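Long-range contacts in ADP/ATP-dependent NAD(P)H-hydrate dehydratase (Bacillus subtilis, PDB 3RPZ), which catalyses the ADP- or ATP-dependent dehydration of NADH hydrate and NADPH hydrate, turning the damaged coenzymes back into NADH and NADPH: residues L34-S39 with W83-W87; A179-V185 with I195-D199; A242-H246 with V274-F278. One frame throughout, in Å; residues are numbered along the deposited sequence.

Overall arrangement
The three contacts follow one another along the chain; none nests in or crosses another. Interaction 1 comes first. It closes the part of the chain between strand 32-36 and the turn after strand 81-84, and strand 60-65 lies between these two strands in the sheet. Interaction 2 closes a short stretch holding the antiparallel hairpin 185-188/194-196, toward the far side of the same sheet, just after helix 171-182. Interaction 3 closes last and joins helices 235-256 and 264-277 near the C terminus. Interactions 2 and 3 touch through I195 CD1 and V243 CG1, 4.3 Å apart. Interaction 1 touches neither, its centre lying about 26 Å from that of interaction 2.

Interaction 1 (L34-S39 with W83-W87); sequences LLLAGS and WRDGW
W87 and L36 meet at their CB atoms, 4.0 Å apart, where a type II beta turn from W83 to G86 folds against the end of strand 32-36. The fold is ribokinase-like, and the turn joins strand 81-84, outermost in the sheet within the chain, to helix 86-89. L36 CD2 lies against the backbone where the turn passes into the helix, 3.8 Å from W87 N. L34 CD1 reaches the edge of the W83 ring, 4.1 Å from W83 CE3, and L34 CD2 comes close to W83 CZ3. The W87 indole runs along the chain after the strand. W87 chi1 of 63° places CG between the backbone N and the carbonyl carbon; S39 CB lies 4.0 Å from W87 CZ2. The one polar bond across the contact is weak: W87 NE1 gives its hydrogen to G38 O at 2.9 Å, with an N-H...O angle of only 126°. Replacing W87 by an alanine removes the indole, and G38 O would probably lose that donor while a gap opened beside S39 CB. Further out, T65 OG1 bonds to A37 O and, weakly, to G38 O as well. S39 OG is bonded to G107 O. The contact thus shapes chain near the active site: G38 lies about 7 Å from the nearest atom of the bound NADPH hydrate. Within the turn, G86 CA sits over one face of the W83 ring.

Interaction 2 (A179-V185 with I195-D199); sequences AAQLQTV and IAFPD
V185 packs against A196, F197 and P198 where a Schellman motif ends helix 171-182 and the chain enters strand 185-188. That strand pairs antiparallel with 194-196 in the central sheet of this ribokinase-like fold, and A196 is joined to I186 by backbone hydrogen bonding. V185 begins its contact at the backbone, with a CA-H...O approach of 3.3 Å from V185 CA to A196 O. CB stays near the same carbonyl. The side chain then divides. V185 CG1, anti to the backbone N (chi1 -177°), lies 3.6 Å from A196 O and 3.9 Å from F197 CE1. V185 CG2 meets F197 CD1 at 3.7 Å and P198 CD at 3.9 Å. The valine and the phenylalanine are neighbours with a common heading, and both methyls approach the CD1-CE1 bond of F197. F197 also makes a cation-pi contact with K236 of helix 235-256.

The helix end packs on A196 and on P198, just past strand 194-196. Q183 has positive phi and is the C-prime residue; T184 N bonds to A179 O, and Q183 N makes a weak bond to A180 O. A179 CB touches A196 CB at 3.9 Å, while the P198 ring fits against A179 O and T184 O. The Q183 chain bends at chi2, which brings its amide back over the helix end and across P198, near CB. NE2 is then a double donor that links helix and loop. It gives one bond to A180 O in the amide plane, with the donor on a carbonyl lone pair. The other goes to P198 O, 2.9 Å from Q183 NE2, with an N-H...O angle of 162° and the donor tilted 29° from the carbonyl plane.

Interaction 3 (A242-H246 with V274-F278); sequences AVYLH and VWKRF
Y244 turns the edge of its ring toward the face of F278 in an offset edge-to-face pair. The planes stand at 84° and the centroids are 5.6 Å apart. The touching corner is Y244 CE1, 3.7 Å from F278 CZ, and Y244 OH also comes near the rim of the phenylalanine. With CG anti to the backbone N (chi1 -175°), the tyrosine is carried from helix 235-256 toward the end of helix 264-277. L245, one residue on, sits between W275, V274 and F278. Its two methyls meet different partners. L245 CD1 stands over one face of the W275 indole, 4.1 Å above the plane and toward the rim; the leucine and tryptophan side chains are roughly perpendicular. L245 CD2 meets F278 CD2 at 3.7 Å and V274 CG1 at 4.0 Å. The L245 and F278 side chains run antiparallel past one another.

E11 and V14 of helix 11-17 touch both rings of the aromatic pair. The W275 ring meets H260 of a second subunit, so this helix packing adjoins a subunit interface. Next to L245, H246 belongs to the AMP pocket, and its NE2 is bonded to T217 O. The contact between the two segments is made almost entirely of methyls and aromatic carbons, with Y244 OH beside F278. This suggests that fit and dispersion, with the edge-to-face pair, hold the helices together here rather than paired charges.

Interaction 1 (L34-S39 with W83-W87)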
loop_
_atom_site.group_PDB
_atom_site.type_symbol
_atom_site.label_atom_id
_atom_site.label_comp_id
_atom_site.label_asym_id
_atom_site.label_seq_id
_atom_site.Cartn_x
_atom_site.Cartn_y
_atom_site.Cartn_z
ATOM N N LEU A 34 -0.864 13.515 20.330
ATOM C CA LEU A 34 0.115 12.475 20.577
ATOM C C LEU A 34 -0.566 11.142 20.734
ATOM O O LEU A 34 -1.488 11.012 21.540
ATOM C CB LEU A 34 0.905 12.787 21.832
ATOM C CG LEU A 34 1.994 11.796 22.210
ATOM C CD1 LEU A 34 3.157 11.690 21.198
ATOM C CD2 LEU A 34 2.565 12.129 23.598
ATOM N N LEU A 35 -0.073 10.142 20.013
ATOM C CA LEU A 35 -0.537 8.763 20.096
ATOM C C LEU A 35 0.621 7.885 20.569
ATOM O O LEU A 35 1.649 7.788 19.884
ATOM C CB LEU A 35 -1.021 8.251 18.728
ATOM C CG LEU A 35 -1.376 6.767 18.689
ATOM C CD1 LEU A 35 -2.546 6.386 19.557
ATOM C CD2 LEU A 35 -1.654 6.336 17.249
ATOM N N LEU A 36 0.427 7.237 21.716
ATOM C CA LEU A 36 1.402 6.344 22.333
ATOM C C LEU A 36 0.863 4.936 22.176
ATOM O O LEU A 36 -0.048 4.515 22.854
ATOM C CB LEU A 36 1.668 6.740 23.789
ATOM C CG LEU A 36 2.259 8.112 24.006
ATOM C CD1 LEU A 36 2.484 8.349 25.497
ATOM C CD2 LEU A 36 3.615 8.289 23.250
ATOM N N ALA A 37 1.406 4.203 21.197
ATOM C CA ALA A 37 0.780 2.943 20.761
ATOM C C ALA A 37 1.772 2.120 19.977
ATOM O O ALA A 37 2.724 2.663 19.412
ATOM C CB ALA A 37 -0.456 3.232 19.866
ATOM N N GLY A 38 1.474 0.815 19.870
ATOM C CA GLY A 38 2.277 -0.082 19.028
ATOM C C GLY A 38 3.492 -0.658 19.697
ATOM O O GLY A 38 4.238 0.080 20.340
ATOM N N SER A 39 3.698 -1.952 19.561
ATOM C CA SER A 39 4.854 -2.608 20.135
ATOM C C SER A 39 5.313 -3.684 19.166
ATOM O O SER A 39 4.676 -3.921 18.181
ATOM C CB SER A 39 4.599 -3.128 21.549
ATOM O OG SER A 39 3.611 -4.101 21.548
ATOM N N TRP A 83 7.830 10.395 17.606
ATOM C CA TRP A 83 8.618 10.542 18.809
ATOM C C TRP A 83 9.192 9.144 19.042
ATOM O O TRP A 83 8.488 8.205 19.409
ATOM C CB TRP A 83 7.765 11.010 19.972
ATOM C CG TRP A 83 8.557 11.185 21.266
ATOM C CD1 TRP A 83 9.902 11.361 21.376
ATOM C CD2 TRP A 83 8.021 11.216 22.570
ATOM N NE1 TRP A 83 10.244 11.521 22.712
ATOM C CE2 TRP A 83 9.096 11.447 23.456
ATOM C CE3 TRP A 83 6.731 11.131 23.081
ATOM C CZ2 TRP A 83 8.903 11.520 24.833
ATOM C CZ3 TRP A 83 6.546 11.232 24.470
ATOM C CH2 TRP A 83 7.635 11.424 25.306
ATOM N N ARG A 84 10.464 8.981 18.679
ATOM C CA ARG A 84 11.087 7.695 18.601
ATOM C C ARG A 84 11.142 7.062 20.019
ATOM O O ARG A 84 11.662 7.685 20.962
ATOM C CB ARG A 84 12.486 7.855 17.977
ATOM C CG ARG A 84 13.208 6.584 17.778
ATOM C CD ARG A 84 14.438 6.847 16.831
ATOM N NE ARG A 84 14.007 7.327 15.527
ATOM C CZ ARG A 84 13.710 6.561 14.478
ATOM N NH1 ARG A 84 14.020 5.274 14.455
ATOM N NH2 ARG A 84 13.145 7.091 13.399
ATOM N N ASP A 85 10.622 5.833 20.127
ATOM C CA ASP A 85 10.477 5.131 21.422
ATOM C C ASP A 85 9.716 5.985 22.412
ATOM O O ASP A 85 9.958 5.933 23.618
ATOM C CB ASP A 85 11.833 4.680 21.975
ATOM C CG ASP A 85 12.433 3.588 21.151
ATOM O OD1 ASP A 85 11.689 2.669 20.736
ATOM O OD2 ASP A 85 13.650 3.658 20.926
ATOM N N GLY A 86 8.724 6.764 21.923
ATOM C CA GLY A 86 8.072 7.701 22.756
ATOM C C GLY A 86 7.301 7.158 23.965
ATOM O O GLY A 86 7.293 7.808 25.001
ATOM N N TRP A 87 6.642 5.997 23.807
ATOM C CA TRP A 87 5.863 5.459 24.939
ATOM C C TRP A 87 6.788 4.970 26.034
ATOM O O TRP A 87 6.413 5.058 27.195
ATOM C CB TRP A 87 4.846 4.429 24.535
ATOM C CG TRP A 87 5.247 3.144 23.919
ATOM C CD1 TRP A 87 5.239 2.856 22.619
ATOM C CD2 TRP A 87 5.616 1.938 24.585
ATOM N NE1 TRP A 87 5.665 1.569 22.417
ATOM C CE2 TRP A 87 5.890 0.981 23.618
ATOM C CE3 TRP A 87 5.745 1.590 25.921
ATOM C CZ2 TRP A 87 6.267 -0.348 23.942
ATOM C CZ3 TRP A 87 6.120 0.259 26.244
ATOM C CH2 TRP A 87 6.372 -0.659 25.251
#

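Interaction 2 (A179-V185 with I195-D199)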
loop_
_atom_site.group_PDB
_atom_site.type_symbol
_atom_site.label_atom_id
_atom_site.label_comp_id
_atom_site.label_asym_id
_atom_site.label_seq_id
_atom_site.Cartn_x
_atom_site.Cartn_y
_atom_site.Cartn_z
ATOM N N ALA A 179 -17.690 5.357 36.337
ATOM C CA ALA A 179 -17.312 6.685 35.871
ATOM C C ALA A 179 -17.378 7.687 37.002
ATOM O O ALA A 179 -16.531 8.550 37.147
ATOM C CB ALA A 179 -18.219 7.156 34.709
ATOM N N ALA A 180 -18.419 7.589 37.808
ATOM C CA ALA A 180 -18.543 8.420 38.995
ATOM C C ALA A 180 -17.445 8.170 40.044
ATOM O O ALA A 180 -16.811 9.104 40.518
ATOM C CB ALA A 180 -19.962 8.264 39.597
ATOM N N GLN A 181 -17.189 6.899 40.356
ATOM C CA GLN A 181 -16.195 6.558 41.341
ATOM C C GLN A 181 -14.800 6.964 40.953
ATOM O O GLN A 181 -14.040 7.443 41.775
ATOM C CB GLN A 181 -16.237 5.046 41.625
ATOM C CG GLN A 181 -15.264 4.556 42.702
ATOM C CD GLN A 181 -15.427 3.058 43.030
ATOM O OE1 GLN A 181 -16.535 2.492 42.975
ATOM N NE2 GLN A 181 -14.316 2.423 43.379
ATOM N N LEU A 182 -14.448 6.757 39.694
ATOM C CA LEU A 182 -13.112 7.069 39.195
ATOM C C LEU A 182 -12.961 8.523 38.761
ATOM O O LEU A 182 -11.845 9.029 38.652
ATOM C CB LEU A 182 -12.734 6.150 38.035
ATOM C CG LEU A 182 -12.756 4.655 38.273
ATOM C CD1 LEU A 182 -12.489 3.860 36.997
ATOM C CD2 LEU A 182 -11.708 4.297 39.296
ATOM N N GLN A 183 -14.079 9.191 38.516
ATOM C CA GLN A 183 -14.133 10.518 37.913
ATOM C C GLN A 183 -13.408 10.544 36.556
ATOM O O GLN A 183 -12.633 11.442 36.269
ATOM C CB GLN A 183 -13.688 11.607 38.888
ATOM C CG GLN A 183 -14.752 11.864 39.955
ATOM C CD GLN A 183 -16.028 12.449 39.330
ATOM O OE1 GLN A 183 -15.952 13.585 38.825
ATOM N NE2 GLN A 183 -17.118 11.678 39.283
ATOM N N THR A 184 -13.732 9.547 35.759
ATOM C CA THR A 184 -13.294 9.473 34.373
ATOM C C THR A 184 -14.493 9.244 33.481
ATOM O O THR A 184 -15.552 8.755 33.912
ATOM C CB THR A 184 -12.331 8.304 34.146
ATOM O OG1 THR A 184 -12.997 7.067 34.380
ATOM C CG2 THR A 184 -11.148 8.361 35.034
ATOM N N VAL A 185 -14.356 9.582 32.202
ATOM C CA VAL A 185 -15.292 9.126 31.190
ATOM C C VAL A 185 -15.056 7.620 31.037
ATOM O O VAL A 185 -13.886 7.182 31.015
ATOM C CB VAL A 185 -15.097 9.845 29.846
ATOM C CG1 VAL A 185 -16.155 9.381 28.806
ATOM C CG2 VAL A 185 -15.159 11.373 30.057
ATOM N N ILE A 195 -21.605 5.362 26.896
ATOM C CA ILE A 195 -20.695 6.473 27.128
ATOM C C ILE A 195 -21.129 7.149 28.411
ATOM O O ILE A 195 -22.148 7.849 28.445
ATOM C CB ILE A 195 -20.679 7.478 25.960
ATOM C CG1 ILE A 195 -20.428 6.795 24.610
ATOM C CG2 ILE A 195 -19.586 8.574 26.228
ATOM C CD1 ILE A 195 -21.674 6.301 23.864
ATOM N N ALA A 196 -20.396 6.896 29.494
ATOM C CA ALA A 196 -20.705 7.391 30.820
ATOM C C ALA A 196 -19.724 8.470 31.241
ATOM O O ALA A 196 -18.523 8.254 31.212
ATOM C CB ALA A 196 -20.719 6.264 31.822
ATOM N N PHE A 197 -20.247 9.640 31.611
ATOM C CA PHE A 197 -19.453 10.792 32.010
ATOM C C PHE A 197 -19.443 10.893 33.541
ATOM O O PHE A 197 -20.413 10.510 34.188
ATOM C CB PHE A 197 -20.011 12.068 31.358
ATOM C CG PHE A 197 -19.848 12.087 29.876
ATOM C CD1 PHE A 197 -18.646 12.409 29.312
ATOM C CD2 PHE A 197 -20.864 11.683 29.059
ATOM C CE1 PHE A 197 -18.475 12.355 27.945
ATOM C CE2 PHE A 197 -20.690 11.631 27.696
ATOM C CZ PHE A 197 -19.517 11.977 27.131
ATOM N N PRO A 198 -18.343 11.429 34.080
ATOM C CA PRO A 198 -18.210 11.421 35.536
ATOM C C PRO A 198 -19.126 12.420 36.204
ATOM O O PRO A 198 -19.286 12.387 37.443
ATOM C CB PRO A 198 -16.753 11.736 35.745
ATOM C CG PRO A 198 -16.284 12.423 34.472
ATOM C CD PRO A 198 -17.109 11.837 33.375
ATOM N N ASP A 199 -19.774 13.327 35.444
ATOM C CA ASP A 199 -20.773 14.222 35.971
ATOM C C ASP A 199 -22.185 13.638 35.979
ATOM O O ASP A 199 -23.146 14.318 36.408
ATOM C CB ASP A 199 -20.776 15.565 35.203
ATOM C CG ASP A 199 -21.184 15.419 33.732
ATOM O OD1 ASP A 199 -21.681 14.379 33.282
ATOM O OD2 ASP A 199 -21.017 16.436 33.034
#

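Interaction 3 (A242-H246 with V274-F278)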
loop_
_atom_site.group_PDB
_atom_site.type_symbol
_atom_site.label_atom_id
_atom_site.label_comp_id
_atom_site.label_asym_id
_atom_site.label_seq_id
_atom_site.Cartn_x
_atom_site.Cartn_y
_atom_site.Cartn_z
ATOM N N ALA A 242 -17.344 10.252 17.925
ATOM C CA ALA A 242 -16.408 9.260 17.482
ATOM C C ALA A 242 -17.025 7.897 17.559
ATOM O O ALA A 242 -16.941 7.092 16.615
ATOM C CB ALA A 242 -15.103 9.332 18.300
ATOM N N VAL A 243 -17.634 7.576 18.711
ATOM C CA VAL A 243 -18.245 6.252 18.911
ATOM C C VAL A 243 -19.379 6.053 17.865
ATOM O O VAL A 243 -19.479 5.002 17.197
ATOM C CB VAL A 243 -18.783 6.113 20.311
ATOM C CG1 VAL A 243 -19.544 4.815 20.480
ATOM C CG2 VAL A 243 -17.621 6.163 21.306
ATOM N N TYR A 244 -20.161 7.093 17.643
ATOM C CA TYR A 244 -21.273 7.020 16.689
ATOM C C TYR A 244 -20.795 6.814 15.263
ATOM O O TYR A 244 -21.254 5.917 14.564
ATOM C CB TYR A 244 -22.147 8.295 16.772
ATOM C CG TYR A 244 -23.379 8.274 15.922
ATOM C CD1 TYR A 244 -23.295 8.403 14.550
ATOM C CD2 TYR A 244 -24.610 8.114 16.495
ATOM C CE1 TYR A 244 -24.453 8.351 13.761
ATOM C CE2 TYR A 244 -25.753 8.089 15.721
ATOM C CZ TYR A 244 -25.637 8.192 14.357
ATOM O OH TYR A 244 -26.843 8.139 13.570
ATOM N N LEU A 245 -19.863 7.635 14.829
ATOM C CA LEU A 245 -19.392 7.529 13.446
ATOM C C LEU A 245 -18.639 6.239 13.198
ATOM O O LEU A 245 -18.730 5.681 12.119
ATOM C CB LEU A 245 -18.599 8.775 13.046
ATOM C CG LEU A 245 -19.460 10.027 12.885
ATOM C CD1 LEU A 245 -18.599 11.288 12.716
ATOM C CD2 LEU A 245 -20.494 9.937 11.755
ATOM N N HIS A 246 -17.881 5.766 14.186
ATOM C CA HIS A 246 -17.198 4.453 14.102
ATOM C C HIS A 246 -18.208 3.364 13.779
ATOM O O HIS A 246 -18.016 2.609 12.820
ATOM C CB HIS A 246 -16.466 4.241 15.404
ATOM C CG HIS A 246 -15.779 2.931 15.586
ATOM N ND1 HIS A 246 -16.361 1.891 16.295
ATOM C CD2 HIS A 246 -14.544 2.506 15.208
ATOM C CE1 HIS A 246 -15.467 0.897 16.369
ATOM N NE2 HIS A 246 -14.357 1.251 15.734
ATOM N N VAL A 274 -18.841 8.888 5.134
ATOM C CA VAL A 274 -19.847 8.808 6.183
ATOM C C VAL A 274 -19.985 10.126 6.918
ATOM O O VAL A 274 -21.093 10.649 7.095
ATOM C CB VAL A 274 -19.551 7.656 7.099
ATOM C CG1 VAL A 274 -20.402 7.709 8.381
ATOM C CG2 VAL A 274 -19.757 6.309 6.376
ATOM N N TRP A 275 -18.884 10.747 7.291
ATOM C CA TRP A 275 -18.928 11.998 8.005
ATOM C C TRP A 275 -19.595 13.063 7.136
ATOM O O TRP A 275 -20.399 13.845 7.626
ATOM C CB TRP A 275 -17.484 12.395 8.417
ATOM C CG TRP A 275 -17.295 13.562 9.333
ATOM C CD1 TRP A 275 -18.040 14.682 9.463
ATOM C CD2 TRP A 275 -16.237 13.669 10.266
ATOM N NE1 TRP A 275 -17.490 15.536 10.420
ATOM C CE2 TRP A 275 -16.381 14.910 10.930
ATOM C CE3 TRP A 275 -15.178 12.840 10.590
ATOM C CZ2 TRP A 275 -15.464 15.328 11.923
ATOM C CZ3 TRP A 275 -14.290 13.255 11.561
ATOM C CH2 TRP A 275 -14.443 14.485 12.201
ATOM N N LYS A 276 -19.338 13.108 5.834
ATOM C CA LYS A 276 -19.984 14.080 4.954
ATOM C C LYS A 276 -21.529 14.021 5.026
ATOM O O LYS A 276 -22.165 15.044 4.951
ATOM C CB LYS A 276 -19.523 13.840 3.530
ATOM C CG LYS A 276 -20.106 14.745 2.431
ATOM C CD LYS A 276 -19.557 16.192 2.549
ATOM C CE LYS A 276 -20.169 17.134 1.501
ATOM N NZ LYS A 276 -19.634 18.511 1.622
ATOM N N ARG A 277 -22.060 12.823 5.190
ATOM C CA ARG A 277 -23.511 12.592 5.258
ATOM C C ARG A 277 -24.157 13.324 6.405
ATOM O O ARG A 277 -25.370 13.626 6.368
ATOM C CB ARG A 277 -23.814 11.108 5.433
ATOM C CG ARG A 277 -25.316 10.799 5.418
ATOM C CD ARG A 277 -25.552 9.343 5.104
ATOM N NE ARG A 277 -25.702 8.531 6.301
ATOM C CZ ARG A 277 -26.740 8.608 7.125
ATOM N NH1 ARG A 277 -27.699 9.496 6.907
ATOM N NH2 ARG A 277 -26.812 7.818 8.182
ATOM N N PHE A 278 -23.395 13.585 7.447
ATOM C CA PHE A 278 -23.896 14.211 8.681
ATOM C C PHE A 278 -23.586 15.686 8.741
ATOM O O PHE A 278 -23.839 16.339 9.754
ATOM C CB PHE A 278 -23.318 13.489 9.903
ATOM C CG PHE A 278 -23.804 12.099 10.047
ATOM C CD1 PHE A 278 -24.974 11.820 10.771
ATOM C CD2 PHE A 278 -23.162 11.056 9.479
ATOM C CE1 PHE A 278 -25.459 10.543 10.875
ATOM C CE2 PHE A 278 -23.644 9.737 9.599
ATOM C CZ PHE A 278 -24.795 9.479 10.295
#